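Side-chain contacts in FMN-dependent nitronate monooxygenase (Shewanella oneidensis, PDB 5LSM), which probably oxidises the toxin propionate 3-nitronate with molecular oxygen, using a bound FMN cofactor in a TIM-barrel fold of the nitronate monooxygenase family: residues Ala293-Phe297 against Pro298-Ser302; Arg332-Ala336 against Ala337-Arg341. All blocks are in the same frame, centred on the assembly; numbering follows the deposited sequence.

Contact 1: Ala293-Phe297 against Pro298-Ser302; sequences AVPDF and PLASS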
ATOM      1  N   ALA A 293       5.265  20.913  11.073  1.00 40.47           N
ATOM      2  CA  ALA A 293       5.568  22.361  11.066  1.00 37.97           C
ATOM      3  C   ALA A 293       5.507  23.047   9.682  1.00 35.98           C
ATOM      4  O   ALA A 293       5.559  24.263   9.599  1.00 42.93           O
ATOM      5  CB  ALA A 293       6.942  22.586  11.682  1.00 38.14           C
ATOM      6  N   VAL A 294       5.428  22.265   8.610  1.00 35.39           N
ATOM      7  CA  VAL A 294       5.356  22.797   7.256  1.00 32.97           C
ATOM      8  C   VAL A 294       4.046  23.548   7.006  1.00 32.06           C
ATOM      9  O   VAL A 294       2.988  23.093   7.390  1.00 30.84           O
ATOM     10  CB  VAL A 294       5.470  21.664   6.230  1.00 35.85           C
ATOM     11  CG1 VAL A 294       5.524  22.211   4.810  1.00 35.22           C
ATOM     12  CG2 VAL A 294       6.705  20.827   6.532  1.00 41.66           C
ATOM     13  N   PRO A 295       4.119  24.709   6.344  1.00 36.22           N
ATOM     14  CA  PRO A 295       2.885  25.428   6.076  1.00 36.18           C
ATOM     15  C   PRO A 295       1.918  24.693   5.142  1.00 38.32           C
ATOM     16  O   PRO A 295       2.323  23.840   4.339  1.00 29.29           O
ATOM     17  CB  PRO A 295       3.359  26.742   5.434  1.00 34.23           C
ATOM     18  CG  PRO A 295       4.789  26.536   5.086  1.00 35.92           C
ATOM     19  CD  PRO A 295       5.312  25.516   6.028  1.00 38.87           C
ATOM     20  N   ASP A 296       0.657  25.103   5.199  1.00 41.98           N
ATOM     21  CA  ASP A 296      -0.374  24.510   4.375  1.00 43.72           C
ATOM     22  C   ASP A 296      -0.071  24.651   2.884  1.00 41.28           C
ATOM     23  O   ASP A 296       0.598  25.582   2.457  1.00 39.45           O
ATOM     24  CB  ASP A 296      -1.729  25.128   4.697  1.00 47.21           C
ATOM     25  CG  ASP A 296      -2.224  24.755   6.076  1.00 51.63           C
ATOM     26  OD1 ASP A 296      -1.748  23.737   6.622  1.00 44.44           O
ATOM     27  OD2 ASP A 296      -3.094  25.484   6.606  1.00 52.82           O
ATOM     28  N   PHE A 297      -0.493  23.638   2.137  1.00 38.56           N
ATOM     29  CA  PHE A 297      -0.429  23.597   0.686  1.00 36.15           C
ATOM     30  C   PHE A 297      -1.166  24.786   0.039  1.00 35.32           C
ATOM     31  O   PHE A 297      -2.309  25.062   0.394  1.00 33.39           O
ATOM     32  CB  PHE A 297      -1.062  22.270   0.238  1.00 34.48           C
ATOM     33  CG  PHE A 297      -1.077  22.068  -1.229  1.00 32.83           C
ATOM     34  CD1 PHE A 297       0.055  21.610  -1.885  1.00 33.91           C
ATOM     35  CD2 PHE A 297      -2.215  22.366  -1.968  1.00 37.61           C
ATOM     36  CE1 PHE A 297       0.065  21.459  -3.260  1.00 36.00           C
ATOM     37  CE2 PHE A 297      -2.231  22.187  -3.343  1.00 39.43           C
ATOM     38  CZ  PHE A 297      -1.087  21.729  -3.989  1.00 42.74           C
ATOM     39  N   PRO A 298      -0.533  25.463  -0.948  1.00 36.23           N
ATOM     40  CA  PRO A 298       0.770  25.182  -1.552  1.00 40.44           C
ATOM     41  C   PRO A 298       1.928  26.082  -1.086  1.00 39.62           C
ATOM     42  O   PRO A 298       2.883  26.296  -1.841  1.00 36.83           O
ATOM     43  CB  PRO A 298       0.506  25.433  -3.038  1.00 39.39           C
ATOM     44  CG  PRO A 298      -0.456  26.562  -3.024  1.00 37.03           C
ATOM     45  CD  PRO A 298      -1.336  26.339  -1.822  1.00 38.54           C
ATOM     46  N   LEU A 299       1.897  26.532   0.160  1.00 36.56           N
ATOM     47  CA  LEU A 299       2.796  27.603   0.568  1.00 35.41           C
ATOM     48  C   LEU A 299       4.256  27.151   0.677  1.00 35.15           C
ATOM     49  O   LEU A 299       5.155  27.895   0.312  1.00 42.16           O
ATOM     50  CB  LEU A 299       2.305  28.251   1.859  1.00 35.32           C
ATOM     51  CG  LEU A 299       0.914  28.863   1.689  1.00 36.80           C
ATOM     52  CD1 LEU A 299       0.329  29.337   3.001  1.00 34.36           C
ATOM     53  CD2 LEU A 299       0.919  29.983   0.648  1.00 40.23           C
ATOM     54  N   ALA A 300       4.472  25.885   1.005  1.00 36.04           N
ATOM     55  CA  ALA A 300       5.798  25.412   1.411  1.00 36.63           C
ATOM     56  C   ALA A 300       6.826  25.387   0.280  1.00 37.87           C
ATOM     57  O   ALA A 300       8.026  25.437   0.543  1.00 41.28           O
ATOM     58  CB  ALA A 300       5.692  24.034   2.045  1.00 34.98           C
ATOM     59  N   SER A 301       6.362  25.342  -0.966  1.00 36.60           N
ATOM     60  CA  SER A 301       7.260  25.354  -2.129  1.00 40.38           C
ATOM     61  C   SER A 301       8.183  26.555  -2.124  1.00 39.41           C
ATOM     62  O   SER A 301       9.352  26.438  -2.471  1.00 44.46           O
ATOM     63  CB  SER A 301       6.469  25.346  -3.444  1.00 38.02           C
ATOM     64  OG  SER A 301       5.254  24.651  -3.279  1.00 49.96           O
ATOM     65  N   SER A 302       7.655  27.715  -1.762  1.00 35.99           N
ATOM     66  CA  SER A 302       8.444  28.936  -1.813  1.00 40.11           C
ATOM     67  C   SER A 302       9.719  28.817  -0.955  1.00 42.16           C
ATOM     68  O   SER A 302      10.799  29.235  -1.395  1.00 43.60           O
ATOM     69  CB  SER A 302       7.607  30.132  -1.376  1.00 40.68           C
ATOM     70  OG  SER A 302       7.094  29.925  -0.079  1.00 46.60           O
TER
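Leu-299 N donates to Asp-296 O at 2.8 Å, meeting a lone pair in the carbonyl plane and closing a turn round the cis peptide bond between Phe-297 and Pro-298. With the proline third of four and the backbone angles near the expected values, this fits a type VIa turn. The cis bond folds the proline ring back over the aromatic one: Pro-298 CB stands 3.9 Å from the centroid of the Phe-297 ring, only 6° off its normal, a CH-pi contact over the middle of the face. CG of Phe-297 stands anti to N (chi1 180°), which helps set the ring face against the proline. Flanking the turn, Val-294 CG1 meets Ala-300 CB, while the ring of Pro-295 leans on both Leu-299 and Ala-300, its CG 4.0 Å from Ala-300 CB. Leu-299 O, in turn, accepts from both N and OG of Ser-302, the hydroxyl at 2.8 Å, tying the turn to the helix that follows. The other neighbours place it: the side chain of Phe-297, about 9 Å from the FMN, meets His-73, Phe-133 and His-182 edge-to-face, while Val-294 and Pro-295 rest on helix 80-89 as the chain enters helix 301-313.

Contact 2: Arg332-Ala336 against Ala337-Arg341; sequences RAIPA and ADLTR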
ATOM      1  N   ARG A 332      11.055   3.273 -19.116  1.00 31.31           N
ATOM      2  CA  ARG A 332      11.853   2.904 -20.270  1.00 28.38           C
ATOM      3  C   ARG A 332      12.035   4.148 -21.132  1.00 28.85           C
ATOM      4  O   ARG A 332      11.108   4.954 -21.277  1.00 29.75           O
ATOM      5  CB  ARG A 332      11.132   1.835 -21.091  1.00 29.77           C
ATOM      6  CG  ARG A 332      10.883   0.505 -20.376  1.00 27.80           C
ATOM      7  CD  ARG A 332      10.119  -0.462 -21.285  1.00 28.19           C
ATOM      8  NE  ARG A 332      10.863  -0.784 -22.505  1.00 32.03           N
ATOM      9  CZ  ARG A 332      10.428  -1.593 -23.473  1.00 32.28           C
ATOM     10  NH1 ARG A 332       9.260  -2.193 -23.379  1.00 34.50           N
ATOM     11  NH2 ARG A 332      11.173  -1.809 -24.540  1.00 30.05           N
ATOM     12  N   ALA A 333      13.214   4.307 -21.713  1.00 27.44           N
ATOM     13  CA  ALA A 333      13.482   5.462 -22.576  1.00 29.20           C
ATOM     14  C   ALA A 333      13.121   5.151 -24.035  1.00 29.62           C
ATOM     15  O   ALA A 333      13.970   5.213 -24.906  1.00 29.36           O
ATOM     16  CB  ALA A 333      14.949   5.888 -22.457  1.00 26.61           C
ATOM     17  N   ILE A 334      11.859   4.798 -24.279  1.00 29.95           N
ATOM     18  CA  ILE A 334      11.351   4.639 -25.627  1.00 33.42           C
ATOM     19  C   ILE A 334      10.162   5.559 -25.875  1.00 33.80           C
ATOM     20  O   ILE A 334       9.587   6.065 -24.938  1.00 37.30           O
ATOM     21  CB  ILE A 334      10.948   3.187 -25.906  1.00 34.27           C
ATOM     22  CG1 ILE A 334       9.901   2.720 -24.900  1.00 33.79           C
ATOM     23  CG2 ILE A 334      12.183   2.290 -25.867  1.00 33.91           C
ATOM     24  CD1 ILE A 334       9.077   1.573 -25.407  1.00 33.01           C
ATOM     25  N   PRO A 335       9.811   5.800 -27.154  1.00 35.11           N
ATOM     26  CA  PRO A 335       8.705   6.711 -27.410  1.00 31.07           C
ATOM     27  C   PRO A 335       7.425   6.296 -26.698  1.00 32.07           C
ATOM     28  O   PRO A 335       7.073   5.118 -26.706  1.00 28.19           O
ATOM     29  CB  PRO A 335       8.526   6.632 -28.934  1.00 30.03           C
ATOM     30  CG  PRO A 335       9.884   6.285 -29.449  1.00 30.67           C
ATOM     31  CD  PRO A 335      10.517   5.414 -28.397  1.00 31.44           C
ATOM     32  N   ALA A 336       6.738   7.282 -26.105  1.00 34.62           N
ATOM     33  CA  ALA A 336       5.533   7.065 -25.284  1.00 30.21           C
ATOM     34  C   ALA A 336       4.416   6.359 -26.042  1.00 30.10           C
ATOM     35  O   ALA A 336       3.620   5.613 -25.449  1.00 28.28           O
ATOM     36  CB  ALA A 336       5.017   8.392 -24.757  1.00 28.96           C
ATOM     37  N   ALA A 337       4.309   6.638 -27.332  1.00 28.64           N
ATOM     38  CA  ALA A 337       3.356   5.900 -28.169  1.00 31.31           C
ATOM     39  C   ALA A 337       3.691   4.399 -28.199  1.00 29.05           C
ATOM     40  O   ALA A 337       2.811   3.561 -27.977  1.00 33.17           O
ATOM     41  CB  ALA A 337       3.328   6.481 -29.572  1.00 28.75           C
ATOM     42  N   ASP A 338       4.968   4.071 -28.405  1.00 29.57           N
ATOM     43  CA  ASP A 338       5.436   2.678 -28.350  1.00 30.65           C
ATOM     44  C   ASP A 338       5.131   2.060 -26.989  1.00 30.25           C
ATOM     45  O   ASP A 338       4.615   0.931 -26.900  1.00 25.59           O
ATOM     46  CB  ASP A 338       6.954   2.576 -28.601  1.00 34.10           C
ATOM     47  CG  ASP A 338       7.368   2.979 -30.032  1.00 37.01           C
ATOM     48  OD1 ASP A 338       6.588   2.756 -30.985  1.00 38.30           O
ATOM     49  OD2 ASP A 338       8.518   3.461 -30.204  1.00 38.96           O
ATOM     50  N   LEU A 339       5.424   2.821 -25.935  1.00 28.60           N
ATOM     51  CA  LEU A 339       5.190   2.368 -24.544  1.00 27.84           C
ATOM     52  C   LEU A 339       3.703   2.177 -24.245  1.00 29.03           C
ATOM     53  O   LEU A 339       3.309   1.184 -23.627  1.00 32.58           O
ATOM     54  CB  LEU A 339       5.799   3.369 -23.560  1.00 26.57           C
ATOM     55  CG  LEU A 339       5.961   2.945 -22.116  1.00 29.06           C
ATOM     56  CD1 LEU A 339       6.808   1.693 -21.955  1.00 28.64           C
ATOM     57  CD2 LEU A 339       6.572   4.093 -21.343  1.00 32.16           C
ATOM     58  N   THR A 340       2.869   3.094 -24.724  1.00 27.61           N
ATOM     59  CA  THR A 340       1.419   2.958 -24.540  1.00 31.08           C
ATOM     60  C   THR A 340       0.875   1.658 -25.113  1.00 30.46           C
ATOM     61  O   THR A 340       0.005   1.029 -24.507  1.00 33.77           O
ATOM     62  CB  THR A 340       0.648   4.143 -25.132  1.00 32.60           C
ATOM     63  OG1 THR A 340       0.973   5.336 -24.392  1.00 37.03           O
ATOM     64  CG2 THR A 340      -0.834   3.900 -25.063  1.00 34.09           C
ATOM     65  N   ARG A 341       1.439   1.223 -26.232  1.00 30.50           N
ATOM     66  CA  ARG A 341       1.124  -0.086 -26.800  1.00 31.28           C
ATOM     67  C   ARG A 341       1.709  -1.285 -26.028  1.00 31.64           C
ATOM     68  O   ARG A 341       1.099  -2.344 -26.024  1.00 34.70           O
ATOM     69  CB  ARG A 341       1.589  -0.157 -28.259  1.00 36.39           C
ATOM     70  CG  ARG A 341       0.858   0.773 -29.211  1.00 34.05           C
ATOM     71  CD  ARG A 341       1.555   0.875 -30.570  1.00 35.78           C
ATOM     72  NE  ARG A 341       1.186   2.141 -31.196  1.00 41.83           N
ATOM     73  CZ  ARG A 341       2.015   3.143 -31.478  1.00 38.66           C
ATOM     74  NH1 ARG A 341       3.335   3.005 -31.398  1.00 33.33           N
ATOM     75  NH2 ARG A 341       1.505   4.286 -31.916  1.00 47.31           N
TER
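The N-terminus of helix 336-342 is built here, with Pro-335 as its N-cap and Leu-339 N donating back to Pro-335 O at 2.9 Å. One residue on, Ala-336 O is gripped twice by Thr-340, whose N lies 2.7 Å and whose OG1 lies 2.9 Å from that oxygen, each tilted from the carbonyl plane and on opposite faces of it. Thr-340 keeps OG1 beside its own N (chi1 -66°), which turns the hydroxyl back along the helix, and Tyr-241 OH bonds to the same OG1. A valine in its place would probably leave Ala-336 O with the backbone N-H as its one donor here and Tyr-241 OH without this partner.

On the other flank, Ile-334 sends CD1 over Asp-338 and to 4.1 Å from Leu-339 CD1, a methyl that also meets Arg-332 CD. The same Ile-334 CD1 sits 3.9 Å above the centre of the Arg-332 guanidinium. Asp-338 runs alongside the Pro-335 ring, OD2 next to its CG, and turns OD1 to Arg-341 NH1 in a 3.3 Å salt bridge that lies in the guanidinium plane, at its edge. An acidic group in the first turn, near the positive end of the helix dipole, is likely to be favoured electrostatically, and Arg-341 would add to that; the bridge is exposed, whereas Thr-340 is buried.

In the fold
Contact 1 precedes contact 2 in sequence, and each leads into a helix: 301-313 after the first, 336-342, the next helix along, after the second. In space they are well apart, with centres 35 Å from each other and nearest atoms about 25 Å, and the middle of the molecule separates them. Both keep some distance from the flavin: the side chain of Phe-297 is about 9 Å from the FMN and that of Leu-339 about 11 Å. Contact 1 packs on helix 80-89, contact 2 on helix 26-35, so two separate helix starts, each after a proline-containing loop, sit in different parts of the same flavoprotein and do not touch.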